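Local coordinates for protein cyanuric acid amidohydrolase (Azorhizobium caulinodans, PDB 4NQ3) that catalyses the hydrolytic opening of the s-triazine ring of cyanuric acid to carboxybiuret, which decarboxylates spontaneously to biuret, at residues G45-F50 against L159-R164; V282-E287 against G319-V324; H299-D304 against R311-F316; A315-A320 against I330-G335. All coordinates share one frame; numbering follows the deposited sequence.

Contact 1. Residues G45-F50 against L159-R164; sequences GCVNDF and LLTAMR. With BR8 (barbituric acid), chain C; SO4 (sulfate ion), chain H.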
loop_
_atom_site.group_PDB
_atom_site.type_symbol
_atom_site.label_atom_id
_atom_site.label_comp_id
_atom_site.label_asym_id
_atom_site.label_seq_id
_atom_site.Cartn_x
_atom_site.Cartn_y
_atom_site.Cartn_z
ATOM N N GLY A 45 -4.702 -2.907 10.548
ATOM C CA GLY A 45 -5.639 -3.932 10.954
ATOM C C GLY A 45 -5.302 -5.328 10.453
ATOM O O GLY A 45 -6.130 -6.223 10.534
ATOM N N CYS A 46 -4.099 -5.543 9.940
ATOM C CA CYS A 46 -3.783 -6.866 9.423
ATOM C C CYS A 46 -2.646 -7.511 10.208
ATOM O O CYS A 46 -2.651 -7.473 11.451
ATOM C CB CYS A 46 -3.470 -6.789 7.931
ATOM S SG CYS A 46 -4.912 -6.120 6.985
ATOM N N VAL A 47 -1.681 -8.129 9.538
ATOM C CA VAL A 47 -0.723 -8.891 10.323
ATOM C C VAL A 47 0.255 -7.977 11.040
ATOM O O VAL A 47 0.381 -8.042 12.264
ATOM C CB VAL A 47 0.063 -9.891 9.487
ATOM C CG1 VAL A 47 1.116 -10.537 10.371
ATOM C CG2 VAL A 47 -0.863 -10.948 8.910
ATOM N N ASN A 48 0.962 -7.148 10.274
ATOM C CA ASN A 48 1.966 -6.219 10.803
ATOM C C ASN A 48 1.362 -4.895 11.222
ATOM O O ASN A 48 1.690 -3.842 10.685
ATOM C CB ASN A 48 3.040 -5.981 9.759
ATOM C CG ASN A 48 2.475 -5.393 8.462
ATOM O OD1 ASN A 48 1.276 -5.509 8.165
ATOM N ND2 ASN A 48 3.349 -4.820 7.658
ATOM N N ASP A 49 0.455 -4.964 12.179
ATOM C CA ASP A 49 -0.163 -3.805 12.758
ATOM C C ASP A 49 0.295 -3.738 14.193
ATOM O O ASP A 49 -0.135 -4.535 15.013
ATOM C CB ASP A 49 -1.684 -3.899 12.657
ATOM C CG ASP A 49 -2.407 -2.707 13.310
ATOM O OD1 ASP A 49 -1.811 -1.972 14.162
ATOM O OD2 ASP A 49 -3.597 -2.512 12.959
ATOM N N PHE A 50 1.155 -2.782 14.507
ATOM C CA PHE A 50 1.669 -2.683 15.864
ATOM C C PHE A 50 1.004 -1.556 16.636
ATOM O O PHE A 50 1.339 -1.320 17.804
ATOM C CB PHE A 50 3.189 -2.511 15.846
ATOM C CG PHE A 50 3.870 -3.594 15.105
ATOM C CD1 PHE A 50 4.042 -4.851 15.697
ATOM C CD2 PHE A 50 4.256 -3.406 13.778
ATOM C CE1 PHE A 50 4.636 -5.896 14.985
ATOM C CE2 PHE A 50 4.858 -4.449 13.059
ATOM C CZ PHE A 50 5.038 -5.689 13.654
ATOM N N LEU A 159 -2.998 -14.923 15.746
ATOM C CA LEU A 159 -2.765 -15.197 14.328
ATOM C C LEU A 159 -1.406 -15.852 14.182
ATOM O O LEU A 159 -0.688 -16.012 15.165
ATOM C CB LEU A 159 -2.842 -13.915 13.497
ATOM C CG LEU A 159 -1.889 -12.766 13.882
ATOM C CD1 LEU A 159 -0.456 -13.051 13.448
ATOM C CD2 LEU A 159 -2.362 -11.462 13.309
ATOM N N LEU A 160 -1.035 -16.195 12.957
ATOM C CA LEU A 160 0.272 -16.794 12.702
ATOM C C LEU A 160 1.203 -15.875 11.896
ATOM O O LEU A 160 0.793 -15.206 10.938
ATOM C CB LEU A 160 0.114 -18.120 11.957
ATOM C CG LEU A 160 -0.700 -19.194 12.673
ATOM C CD1 LEU A 160 -0.738 -20.456 11.843
ATOM C CD2 LEU A 160 -0.091 -19.484 14.033
ATOM N N THR A 161 2.462 -15.834 12.308
ATOM C CA THR A 161 3.501 -15.201 11.517
ATOM C C THR A 161 4.406 -16.288 10.956
ATOM O O THR A 161 4.340 -17.440 11.391
ATOM C CB THR A 161 4.342 -14.238 12.336
ATOM O OG1 THR A 161 5.038 -14.993 13.336
ATOM C CG2 THR A 161 3.460 -13.163 12.989
ATOM N N ALA A 162 5.264 -15.923 10.008
ATOM C CA ALA A 162 6.205 -16.882 9.448
ATOM C C ALA A 162 6.977 -17.581 10.574
ATOM O O ALA A 162 7.087 -18.816 10.585
ATOM C CB ALA A 162 7.157 -16.189 8.475
HETATM N N MSE A 163 7.474 -16.791 11.532
HETATM C CA MSE A 163 8.287 -17.320 12.626
HETATM C C MSE A 163 7.509 -18.387 13.417
HETATM O O MSE A 163 8.040 -19.447 13.750
HETATM C CB MSE A 163 8.746 -16.192 13.549
HETATM C CG MSE A 163 9.853 -16.568 14.537
HETATM SE SE MSE A 163 10.735 -14.965 15.206
HETATM C CE MSE A 163 12.483 -15.651 15.756
ATOM N N ARG A 164 6.238 -18.113 13.677
ATOM C CA ARG A 164 5.413 -19.000 14.477
ATOM C C ARG A 164 5.124 -20.327 13.751
ATOM O O ARG A 164 5.065 -21.395 14.368
ATOM C CB ARG A 164 4.114 -18.282 14.833
ATOM C CG ARG A 164 4.305 -17.178 15.816
ATOM C CD ARG A 164 3.003 -16.532 16.197
ATOM N NE ARG A 164 3.263 -15.233 16.808
ATOM C CZ ARG A 164 2.334 -14.390 17.249
ATOM N NH1 ARG A 164 1.039 -14.672 17.164
ATOM N NH2 ARG A 164 2.711 -13.238 17.759
HETATM N N1 BR8 C . -7.887 -7.375 13.304
HETATM C C2 BR8 C . -7.815 -6.027 13.386
HETATM O O2 BR8 C . -6.842 -5.538 13.926
HETATM N N3 BR8 C . -8.807 -5.246 12.865
HETATM C C4 BR8 C . -9.939 -5.806 12.219
HETATM O O4 BR8 C . -10.805 -5.071 11.756
HETATM C C5 BR8 C . -10.161 -7.315 12.097
HETATM C C6 BR8 C . -8.966 -8.028 12.714
HETATM O O8 BR8 C . -8.929 -9.238 12.695
HETATM S S SO4 H . 6.561 -13.108 16.200
HETATM O O1 SO4 H . 6.795 -12.168 17.303
HETATM O O2 SO4 H . 7.364 -12.794 15.005
HETATM O O3 SO4 H . 5.141 -12.992 15.896
HETATM O O4 SO4 H . 6.854 -14.487 16.617
#
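Val47 and Leu159 meet beside the barbituric acid pocket, where a loop that follows strand 34-41 faces the approach to helix 162-170. Gly45, in that loop, lines the pocket. The contact is made by aliphatic branches: Val47 CG1 lies 4.3 Å from Leu159 CD1, and Leu159 CD2 comes equally near the Val47 backbone at CA. Thr161 CG2 adds a looser contact to Val47 CG1 (4.4 Å), beside Leu159 CD1. The loop is braced from within by Gly45 N, which donates to Asp49 OD2 (2.7 Å) on the anti side of the carboxylate.

The polar part gathers on the other segment. Arg164 NH1 donates to Leu159 O at 3.0 Å, through a bent bond whose donor is tilted from the carbonyl plane, and so ties the helix start back to the leucine that packs on Val47. NE and NH2 of the same guanidinium make weak hydrogen bonds to O3 of a sulfate ion, probably from the crystallisation liquor, each 3.1 Å long, while Thr161 OG1 reaches O3 at 3.3 Å. NH2 is held further by Ile229 O. A leucine in place of Arg164 would probably leave Leu159 O without this donor and the bound anion without its guanidinium partner. Asp303 of a neighbouring subunit accepts from Ala162 N. Thr161 OG1 sits between its backbone N and carbonyl carbon (chi1 64°), which turns it back over the first helical turn; accepting weakly from Arg164 N, Thr161 is thus the N-cap of helix 162-170, at the border of the substrate pocket.

Contact 2. Residues V282-E287 against G319-V324; sequences VLAKAE and GALAGV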
loop_
_atom_site.group_PDB
_atom_site.type_symbol
_atom_site.label_atom_id
_atom_site.label_comp_id
_atom_site.label_asym_id
_atom_site.label_seq_id
_atom_site.Cartn_x
_atom_site.Cartn_y
_atom_site.Cartn_z
ATOM N N VAL A 282 -21.953 2.172 17.985
ATOM C CA VAL A 282 -22.146 1.147 16.957
ATOM C C VAL A 282 -20.977 0.179 16.893
ATOM O O VAL A 282 -19.830 0.604 16.834
ATOM C CB VAL A 282 -22.340 1.774 15.561
ATOM C CG1 VAL A 282 -22.752 0.710 14.564
ATOM C CG2 VAL A 282 -23.382 2.891 15.618
ATOM N N LEU A 283 -21.261 -1.120 16.922
ATOM C CA LEU A 283 -20.226 -2.142 16.712
ATOM C C LEU A 283 -20.636 -2.995 15.516
ATOM O O LEU A 283 -21.725 -3.572 15.518
ATOM C CB LEU A 283 -20.067 -3.020 17.947
ATOM C CG LEU A 283 -20.148 -2.260 19.267
ATOM C CD1 LEU A 283 -20.352 -3.216 20.413
ATOM C CD2 LEU A 283 -18.892 -1.481 19.477
ATOM N N ALA A 284 -19.803 -3.084 14.488
ATOM C CA ALA A 284 -20.227 -3.809 13.300
ATOM C C ALA A 284 -19.102 -4.613 12.674
ATOM O O ALA A 284 -17.943 -4.231 12.781
ATOM C CB ALA A 284 -20.798 -2.857 12.302
ATOM N N LYS A 285 -19.447 -5.733 12.037
ATOM C CA LYS A 285 -18.484 -6.490 11.242
ATOM C C LYS A 285 -18.679 -6.203 9.756
ATOM O O LYS A 285 -19.797 -6.226 9.262
ATOM C CB LYS A 285 -18.630 -7.977 11.494
ATOM C CG LYS A 285 -18.238 -8.378 12.878
ATOM C CD LYS A 285 -16.742 -8.265 13.049
ATOM C CE LYS A 285 -16.014 -8.997 11.936
ATOM N NZ LYS A 285 -14.550 -8.834 12.141
ATOM N N ALA A 286 -17.597 -5.914 9.047
ATOM C CA ALA A 286 -17.668 -5.709 7.610
ATOM C C ALA A 286 -16.859 -6.784 6.919
ATOM O O ALA A 286 -15.764 -7.113 7.363
ATOM C CB ALA A 286 -17.162 -4.350 7.231
ATOM N N GLU A 287 -17.389 -7.324 5.829
ATOM C CA GLU A 287 -16.715 -8.404 5.133
ATOM C C GLU A 287 -16.835 -8.266 3.633
ATOM O O GLU A 287 -17.925 -8.042 3.119
ATOM C CB GLU A 287 -17.293 -9.744 5.572
ATOM C CG GLU A 287 -16.595 -10.931 4.951
ATOM C CD GLU A 287 -17.242 -12.252 5.321
ATOM O OE1 GLU A 287 -18.483 -12.307 5.515
ATOM O OE2 GLU A 287 -16.491 -13.242 5.430
ATOM N N GLY A 319 -18.401 3.915 6.108
ATOM C CA GLY A 319 -19.089 4.983 5.419
ATOM C C GLY A 319 -20.595 4.777 5.415
ATOM O O GLY A 319 -21.340 5.700 5.733
ATOM N N ALA A 320 -21.059 3.575 5.076
ATOM C CA ALA A 320 -22.499 3.325 5.075
ATOM C C ALA A 320 -23.120 3.621 6.461
ATOM O O ALA A 320 -24.043 4.429 6.568
ATOM C CB ALA A 320 -22.790 1.884 4.648
ATOM N N LEU A 321 -22.577 3.026 7.523
ATOM C CA LEU A 321 -23.107 3.217 8.880
ATOM C C LEU A 321 -23.003 4.677 9.367
ATOM O O LEU A 321 -23.928 5.211 9.990
ATOM C CB LEU A 321 -22.385 2.289 9.854
ATOM C CG LEU A 321 -22.636 0.805 9.620
ATOM C CD1 LEU A 321 -21.869 -0.041 10.596
ATOM C CD2 LEU A 321 -24.092 0.500 9.726
ATOM N N ALA A 322 -21.858 5.301 9.104
ATOM C CA ALA A 322 -21.638 6.692 9.473
ATOM C C ALA A 322 -22.659 7.599 8.805
ATOM O O ALA A 322 -23.112 8.583 9.388
ATOM C CB ALA A 322 -20.233 7.118 9.093
ATOM N N GLY A 323 -23.039 7.251 7.584
ATOM C CA GLY A 323 -24.056 7.999 6.868
ATOM C C GLY A 323 -25.425 7.923 7.530
ATOM O O GLY A 323 -26.276 8.797 7.330
ATOM N N VAL A 324 -25.635 6.882 8.325
ATOM C CA VAL A 324 -26.922 6.650 8.957
ATOM C C VAL A 324 -26.921 7.240 10.344
ATOM O O VAL A 324 -27.895 7.848 10.792
ATOM C CB VAL A 324 -27.254 5.141 9.054
ATOM C CG1 VAL A 324 -28.485 4.918 9.913
ATOM C CG2 VAL A 324 -27.438 4.534 7.653
#
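Leu321 reaches from helix 309-325 towards strand 281-286, where Ala284 and Val282 receive it. The side chain leaves the helix towards the strand. From CB the chain places CG anti to its own carbonyl carbon (chi1 -66°), and CD1 then continues anti to CA (chi2 179°), so that this methyl group stands at the far end of an extended side chain. CB and CG serve as the stem and stay clear of the strand residues; the touching falls to CD1. It meets Ala284 CB at 3.5 Å and, on the same strand two residues earlier, Val282 CG1 at 4.1 Å. The valine and leucine side chains cross obliquely, and Val282 presents the branch that is anti to its backbone N.

Val282 and Ala284 alternate with Leu283 and Lys285, which leave from the other face of the strand. The amino group of Lys285 is bonded there to Ser333 OG and to the carbonyl oxygens of Gly334, Gly335 and Cys225, an arrangement consistent with one of the three potential Ser-Lys dyads of the enzyme. Just past the end of the strand comes Glu287, a residue of the magnesium site. Its OE2 forms a salt bridge with Arg290. Val347 of strand 345-352 packs against both Val282 and Ala284, extending the apolar layer beneath the helix.

Three aliphatic side chains thus account for the meeting of helix and strand, all of them buried. Since only methyl groups touch, the contact implies cohesion by shape and exclusion of water, with the polar chemistry kept to the opposite face of the strand.

Contact 3. Residues H299-D304 against R311-F316; sequences HTMLDD and RHARAF. With BR8 (barbituric acid), chain C.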
loop_
_atom_site.group_PDB
_atom_site.type_symbol
_atom_site.label_atom_id
_atom_site.label_comp_id
_atom_site.label_asym_id
_atom_site.label_seq_id
_atom_site.Cartn_x
_atom_site.Cartn_y
_atom_site.Cartn_z
ATOM N N HIS A 299 -17.316 -6.357 -7.308
ATOM C CA HIS A 299 -16.465 -5.464 -6.544
ATOM C C HIS A 299 -15.046 -5.963 -6.710
ATOM O O HIS A 299 -14.841 -7.086 -7.167
ATOM C CB HIS A 299 -16.873 -5.431 -5.070
ATOM C CG HIS A 299 -16.648 -6.725 -4.355
ATOM N ND1 HIS A 299 -15.388 -7.248 -4.142
ATOM C CD2 HIS A 299 -17.519 -7.606 -3.808
ATOM C CE1 HIS A 299 -15.494 -8.395 -3.490
ATOM N NE2 HIS A 299 -16.776 -8.634 -3.276
ATOM N N THR A 300 -14.068 -5.161 -6.310
ATOM C CA THR A 300 -12.680 -5.508 -6.578
ATOM C C THR A 300 -11.870 -5.797 -5.318
ATOM O O THR A 300 -10.638 -5.805 -5.369
ATOM C CB THR A 300 -11.967 -4.379 -7.337
ATOM O OG1 THR A 300 -11.840 -3.247 -6.473
ATOM C CG2 THR A 300 -12.740 -3.974 -8.596
HETATM N N MSE A 301 -12.552 -6.035 -4.195
HETATM C CA MSE A 301 -11.888 -6.134 -2.890
HETATM C C MSE A 301 -11.018 -7.374 -2.748
HETATM O O MSE A 301 -9.999 -7.346 -2.042
HETATM C CB MSE A 301 -12.915 -6.107 -1.765
HETATM C CG MSE A 301 -13.617 -4.790 -1.638
HETATM SE SE MSE A 301 -14.851 -4.762 -0.152
HETATM C CE MSE A 301 -16.355 -5.754 -0.897
ATOM N N LEU A 302 -11.406 -8.450 -3.429
ATOM C CA LEU A 302 -10.683 -9.712 -3.339
ATOM C C LEU A 302 -9.538 -9.819 -4.330
ATOM O O LEU A 302 -8.785 -10.784 -4.294
ATOM C CB LEU A 302 -11.635 -10.887 -3.553
ATOM C CG LEU A 302 -12.697 -11.039 -2.471
ATOM C CD1 LEU A 302 -13.527 -12.257 -2.737
ATOM C CD2 LEU A 302 -12.050 -11.113 -1.085
ATOM N N ASP A 303 -9.393 -8.825 -5.200
ATOM C CA ASP A 303 -8.455 -8.919 -6.316
ATOM C C ASP A 303 -7.327 -7.904 -6.239
ATOM O O ASP A 303 -6.534 -7.795 -7.176
ATOM C CB ASP A 303 -9.193 -8.719 -7.655
ATOM C CG ASP A 303 -10.213 -9.815 -7.944
ATOM O OD1 ASP A 303 -9.925 -10.994 -7.635
ATOM O OD2 ASP A 303 -11.291 -9.496 -8.501
ATOM N N ASP A 304 -7.251 -7.176 -5.127
ATOM C CA ASP A 304 -6.369 -6.010 -5.008
ATOM C C ASP A 304 -5.112 -6.313 -4.214
ATOM O O ASP A 304 -5.170 -6.500 -2.994
ATOM C CB ASP A 304 -7.147 -4.853 -4.359
ATOM C CG ASP A 304 -6.421 -3.510 -4.444
ATOM O OD1 ASP A 304 -5.177 -3.493 -4.626
ATOM O OD2 ASP A 304 -7.111 -2.465 -4.302
ATOM N N ARG A 311 -9.346 -4.178 4.643
ATOM C CA ARG A 311 -9.083 -2.749 4.612
ATOM C C ARG A 311 -10.165 -2.022 3.786
ATOM O O ARG A 311 -10.716 -0.997 4.237
ATOM C CB ARG A 311 -7.690 -2.499 4.043
ATOM C CG ARG A 311 -6.904 -1.419 4.721
ATOM C CD ARG A 311 -5.579 -1.952 5.203
ATOM N NE ARG A 311 -4.523 -0.927 5.191
ATOM C CZ ARG A 311 -4.614 0.281 5.750
ATOM N NH1 ARG A 311 -5.726 0.672 6.363
ATOM N NH2 ARG A 311 -3.583 1.115 5.683
ATOM N N HIS A 312 -10.493 -2.577 2.609
ATOM C CA HIS A 312 -11.604 -2.071 1.793
ATOM C C HIS A 312 -12.917 -2.165 2.563
ATOM O O HIS A 312 -13.564 -1.156 2.820
ATOM C CB HIS A 312 -11.750 -2.857 0.477
ATOM C CG HIS A 312 -10.728 -2.513 -0.566
ATOM N ND1 HIS A 312 -10.781 -1.354 -1.313
ATOM C CD2 HIS A 312 -9.640 -3.193 -1.003
ATOM C CE1 HIS A 312 -9.756 -1.322 -2.145
ATOM N NE2 HIS A 312 -9.050 -2.426 -1.979
ATOM N N ALA A 313 -13.272 -3.384 2.973
ATOM C CA ALA A 313 -14.559 -3.657 3.616
ATOM C C ALA A 313 -14.827 -2.685 4.750
ATOM O O ALA A 313 -15.936 -2.136 4.860
ATOM C CB ALA A 313 -14.616 -5.092 4.127
ATOM N N ARG A 314 -13.808 -2.457 5.580
ATOM C CA ARG A 314 -13.949 -1.551 6.712
ATOM C C ARG A 314 -14.291 -0.137 6.257
ATOM O O ARG A 314 -15.309 0.415 6.675
ATOM C CB ARG A 314 -12.681 -1.523 7.565
ATOM C CG ARG A 314 -12.559 -2.612 8.621
ATOM C CD ARG A 314 -11.410 -2.281 9.593
ATOM N NE ARG A 314 -10.135 -2.193 8.898
ATOM C CZ ARG A 314 -9.291 -3.208 8.780
ATOM N NH1 ARG A 314 -9.582 -4.377 9.357
ATOM N NH2 ARG A 314 -8.155 -3.051 8.109
ATOM N N ALA A 315 -13.442 0.447 5.414
ATOM C CA ALA A 315 -13.705 1.789 4.881
ATOM C C ALA A 315 -15.120 1.887 4.303
ATOM O O ALA A 315 -15.839 2.847 4.564
ATOM C CB ALA A 315 -12.674 2.165 3.822
ATOM N N PHE A 316 -15.521 0.884 3.532
ATOM C CA PHE A 316 -16.802 0.924 2.847
ATOM C C PHE A 316 -17.967 0.850 3.814
ATOM O O PHE A 316 -18.838 1.723 3.814
ATOM C CB PHE A 316 -16.904 -0.215 1.846
ATOM C CG PHE A 316 -17.993 -0.035 0.848
ATOM C CD1 PHE A 316 -17.935 1.008 -0.086
ATOM C CD2 PHE A 316 -19.082 -0.914 0.821
ATOM C CE1 PHE A 316 -18.948 1.177 -1.026
ATOM C CE2 PHE A 316 -20.115 -0.757 -0.130
ATOM C CZ PHE A 316 -20.045 0.287 -1.049
HETATM N N1 BR8 C . -7.887 -7.375 13.304
HETATM C C2 BR8 C . -7.815 -6.027 13.386
HETATM O O2 BR8 C . -6.842 -5.538 13.926
HETATM N N3 BR8 C . -8.807 -5.246 12.865
HETATM C C4 BR8 C . -9.939 -5.806 12.219
HETATM O O4 BR8 C . -10.805 -5.071 11.756
HETATM C C5 BR8 C . -10.161 -7.315 12.097
HETATM C C6 BR8 C . -8.966 -8.028 12.714
HETATM O O8 BR8 C . -8.929 -9.238 12.695
#
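Met301 and Asp304 carry the loop 299-304 onto helix 309-325, where both meet His312. At the start of the segment, His299 accepts a hydrogen bond from Met301 N at ND1 (3.1 Å), with the donor in the ring plane; its NE2 is bonded to Ser289 O. Thr300 opens a type I beta turn that closes at Asp303, whose N donates to Thr300 O. Met301, a selenomethionine here, bends at chi3 (-78°), which brings its CE methyl over the centre of one face of the His299 ring. Nearer the backbone, Met301 CG packs 3.4 Å from His312 CB as the two side chains slide past each other in opposite directions, and Met301 SE lies 4.3 Å from Ala313 CB.

Asp304 ends the walk. Its OD2 accepts from His312 NE2 at 3.0 Å; the acceptor lies in the ring plane, but the donor stands above the carboxylate, whose plane is turned 41° from the ring. OD1 is engaged by Asp306 N, while His312 ND1 is hydrogen-bonded to Gly84 N of a neighbouring subunit. A phenylalanine in place of His312 would probably leave both Asp304 OD2 and that glycine without their imidazole partner.

The next residue after Ala313, Arg314, reaches barbituric acid O4 with NH1 at 2.8 Å. Its NE forms a salt bridge with Glu83. The loop follows strand 297-298 and packs between Ile294 of strand 293-294, which touches His299 and Met301, and the first turns of helix 309-325.

Contact 4. Residues A315-A320 against I330-G335; sequences AFVAGA and IYVSGG. With BR8 (barbituric acid), chain C.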
loop_
_atom_site.group_PDB
_atom_site.type_symbol
_atom_site.label_atom_id
_atom_site.label_comp_id
_atom_site.label_asym_id
_atom_site.label_seq_id
_atom_site.Cartn_x
_atom_site.Cartn_y
_atom_site.Cartn_z
ATOM N N ALA A 315 -13.442 0.447 5.414
ATOM C CA ALA A 315 -13.705 1.789 4.881
ATOM C C ALA A 315 -15.120 1.887 4.303
ATOM O O ALA A 315 -15.839 2.847 4.564
ATOM C CB ALA A 315 -12.674 2.165 3.822
ATOM N N PHE A 316 -15.521 0.884 3.532
ATOM C CA PHE A 316 -16.802 0.924 2.847
ATOM C C PHE A 316 -17.967 0.850 3.814
ATOM O O PHE A 316 -18.838 1.723 3.814
ATOM C CB PHE A 316 -16.904 -0.215 1.846
ATOM C CG PHE A 316 -17.993 -0.035 0.848
ATOM C CD1 PHE A 316 -17.935 1.008 -0.086
ATOM C CD2 PHE A 316 -19.082 -0.914 0.821
ATOM C CE1 PHE A 316 -18.948 1.177 -1.026
ATOM C CE2 PHE A 316 -20.115 -0.757 -0.130
ATOM C CZ PHE A 316 -20.045 0.287 -1.049
ATOM N N VAL A 317 -17.980 -0.168 4.665
ATOM C CA VAL A 317 -19.076 -0.289 5.614
ATOM C C VAL A 317 -19.073 0.859 6.640
ATOM O O VAL A 317 -20.137 1.284 7.082
ATOM C CB VAL A 317 -19.024 -1.638 6.367
ATOM C CG1 VAL A 317 -20.039 -1.664 7.520
ATOM C CG2 VAL A 317 -19.227 -2.797 5.399
ATOM N N ALA A 318 -17.900 1.373 7.015
ATOM C CA ALA A 318 -17.862 2.479 7.976
ATOM C C ALA A 318 -18.614 3.675 7.396
ATOM O O ALA A 318 -19.395 4.339 8.087
ATOM C CB ALA A 318 -16.427 2.859 8.341
ATOM N N GLY A 319 -18.401 3.915 6.108
ATOM C CA GLY A 319 -19.089 4.983 5.419
ATOM C C GLY A 319 -20.595 4.777 5.415
ATOM O O GLY A 319 -21.340 5.700 5.733
ATOM N N ALA A 320 -21.059 3.575 5.076
ATOM C CA ALA A 320 -22.499 3.325 5.075
ATOM C C ALA A 320 -23.120 3.621 6.461
ATOM O O ALA A 320 -24.043 4.429 6.568
ATOM C CB ALA A 320 -22.790 1.884 4.648
ATOM N N ILE A 330 -17.254 5.206 15.225
ATOM C CA ILE A 330 -17.881 3.882 15.286
ATOM C C ILE A 330 -16.864 2.734 15.207
ATOM O O ILE A 330 -15.810 2.860 14.583
ATOM C CB ILE A 330 -18.927 3.722 14.163
ATOM C CG1 ILE A 330 -18.276 3.894 12.812
ATOM C CG2 ILE A 330 -19.965 4.817 14.225
ATOM C CD1 ILE A 330 -19.303 4.182 11.772
ATOM N N TYR A 331 -17.203 1.603 15.818
ATOM C CA TYR A 331 -16.311 0.446 15.863
ATOM C C TYR A 331 -16.672 -0.500 14.723
ATOM O O TYR A 331 -17.683 -1.178 14.766
ATOM C CB TYR A 331 -16.398 -0.250 17.242
ATOM C CG TYR A 331 -15.586 -1.535 17.356
ATOM C CD1 TYR A 331 -16.040 -2.711 16.782
ATOM C CD2 TYR A 331 -14.376 -1.578 18.042
ATOM C CE1 TYR A 331 -15.325 -3.884 16.866
ATOM C CE2 TYR A 331 -13.646 -2.765 18.135
ATOM C CZ TYR A 331 -14.135 -3.916 17.535
ATOM O OH TYR A 331 -13.459 -5.125 17.583
ATOM N N VAL A 332 -15.870 -0.492 13.670
ATOM C CA VAL A 332 -16.059 -1.387 12.530
ATOM C C VAL A 332 -14.850 -2.279 12.341
ATOM O O VAL A 332 -13.734 -1.806 12.250
ATOM C CB VAL A 332 -16.277 -0.616 11.237
ATOM C CG1 VAL A 332 -16.476 -1.580 10.080
ATOM C CG2 VAL A 332 -17.455 0.315 11.388
ATOM N N SER A 333 -15.096 -3.565 12.212
ATOM C CA SER A 333 -14.056 -4.580 12.228
ATOM C C SER A 333 -14.177 -5.455 10.968
ATOM O O SER A 333 -15.282 -5.824 10.584
ATOM C CB SER A 333 -14.192 -5.414 13.498
ATOM O OG SER A 333 -13.381 -6.558 13.429
ATOM N N GLY A 334 -13.064 -5.764 10.312
ATOM C CA GLY A 334 -13.115 -6.434 9.015
ATOM C C GLY A 334 -12.991 -7.942 9.100
ATOM O O GLY A 334 -12.418 -8.458 10.043
ATOM N N GLY A 335 -13.527 -8.649 8.113
ATOM C CA GLY A 335 -13.407 -10.096 8.038
ATOM C C GLY A 335 -14.493 -10.792 8.835
ATOM O O GLY A 335 -14.413 -10.904 10.061
HETATM N N1 BR8 C . -7.887 -7.375 13.304
HETATM C C2 BR8 C . -7.815 -6.027 13.386
HETATM O O2 BR8 C . -6.842 -5.538 13.926
HETATM N N3 BR8 C . -8.807 -5.246 12.865
HETATM C C4 BR8 C . -9.939 -5.806 12.219
HETATM O O4 BR8 C . -10.805 -5.071 11.756
HETATM C C5 BR8 C . -10.161 -7.315 12.097
HETATM C C6 BR8 C . -8.966 -8.028 12.714
HETATM O O8 BR8 C . -8.929 -9.238 12.695
#
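Val332 leaves the strand towards helix 309-325 and spreads its two methyl groups over neighbouring helix residues. CG2 rests against Ala318, 4.1 Å from both its CA and its CB, so that the branch lies alongside the alanine and its backbone. CG1, anti to the backbone N (chi1 180°), turns instead to Val317, where it meets CG1 of that valine at 4.4 Å. The second strand-side residue, Ile330, comes in two positions earlier on the same side. Its CG1 takes the crowded position between backbone N and carbonyl carbon, and from there CD1 is carried out to lie 3.7 Å from Ala318 O. A buried isoleucine methyl group thus covers a carbonyl oxygen of the helix.

The helix is the connection of a beta-alpha-beta unit: it links strand 281-286 to strand 331-334, its parallel neighbour in the sheet, and packs on one face of both. Val317 and Val332 accordingly also touch Ala286 of the adjoining strand, and Met86, from a distant part of the chain, fills in beside Ala318 and Val332.

Tyr331 and Ser333 alternate to the other face of the strand, against Ser79. Here the ligand enters. Gly334 N donates to barbituric acid O4 at 2.8 Å through a nearly straight bond (167°), so the strand grips the ligand by a backbone N two residues beyond Val332. Ser333 OG lies 3.4 Å from barbituric acid O4, a weak approach, and is also hydrogen-bonded to Lys285 NZ. Ala318 also packs against Phe316 of a neighbouring subunit, and Ala315, whose CB points away from the strand, meets its own counterpart there.

Contact 1 closes first along the chain; the other three follow within residues 282-335, with contact 3 nested in the loop that contact 2 closes. Contacts 2, 3 and 4 all use helix 309-325, contact 4 sharing residues with each of the others. The centres of contacts 2 and 4 lie about 5 Å apart, on the parallel strands 281-286 and 331-334 of one sheet, and contact 3 stands about 11 Å from contact 4. Contact 1 is about 20 Å from contact 3, centre to centre, yet Gly45 CA touches Arg314 NH2 at 3.9 Å. Contacts 1, 3 and 4 thus converge on one barbituric acid, consistent with a pocket built between repeat units.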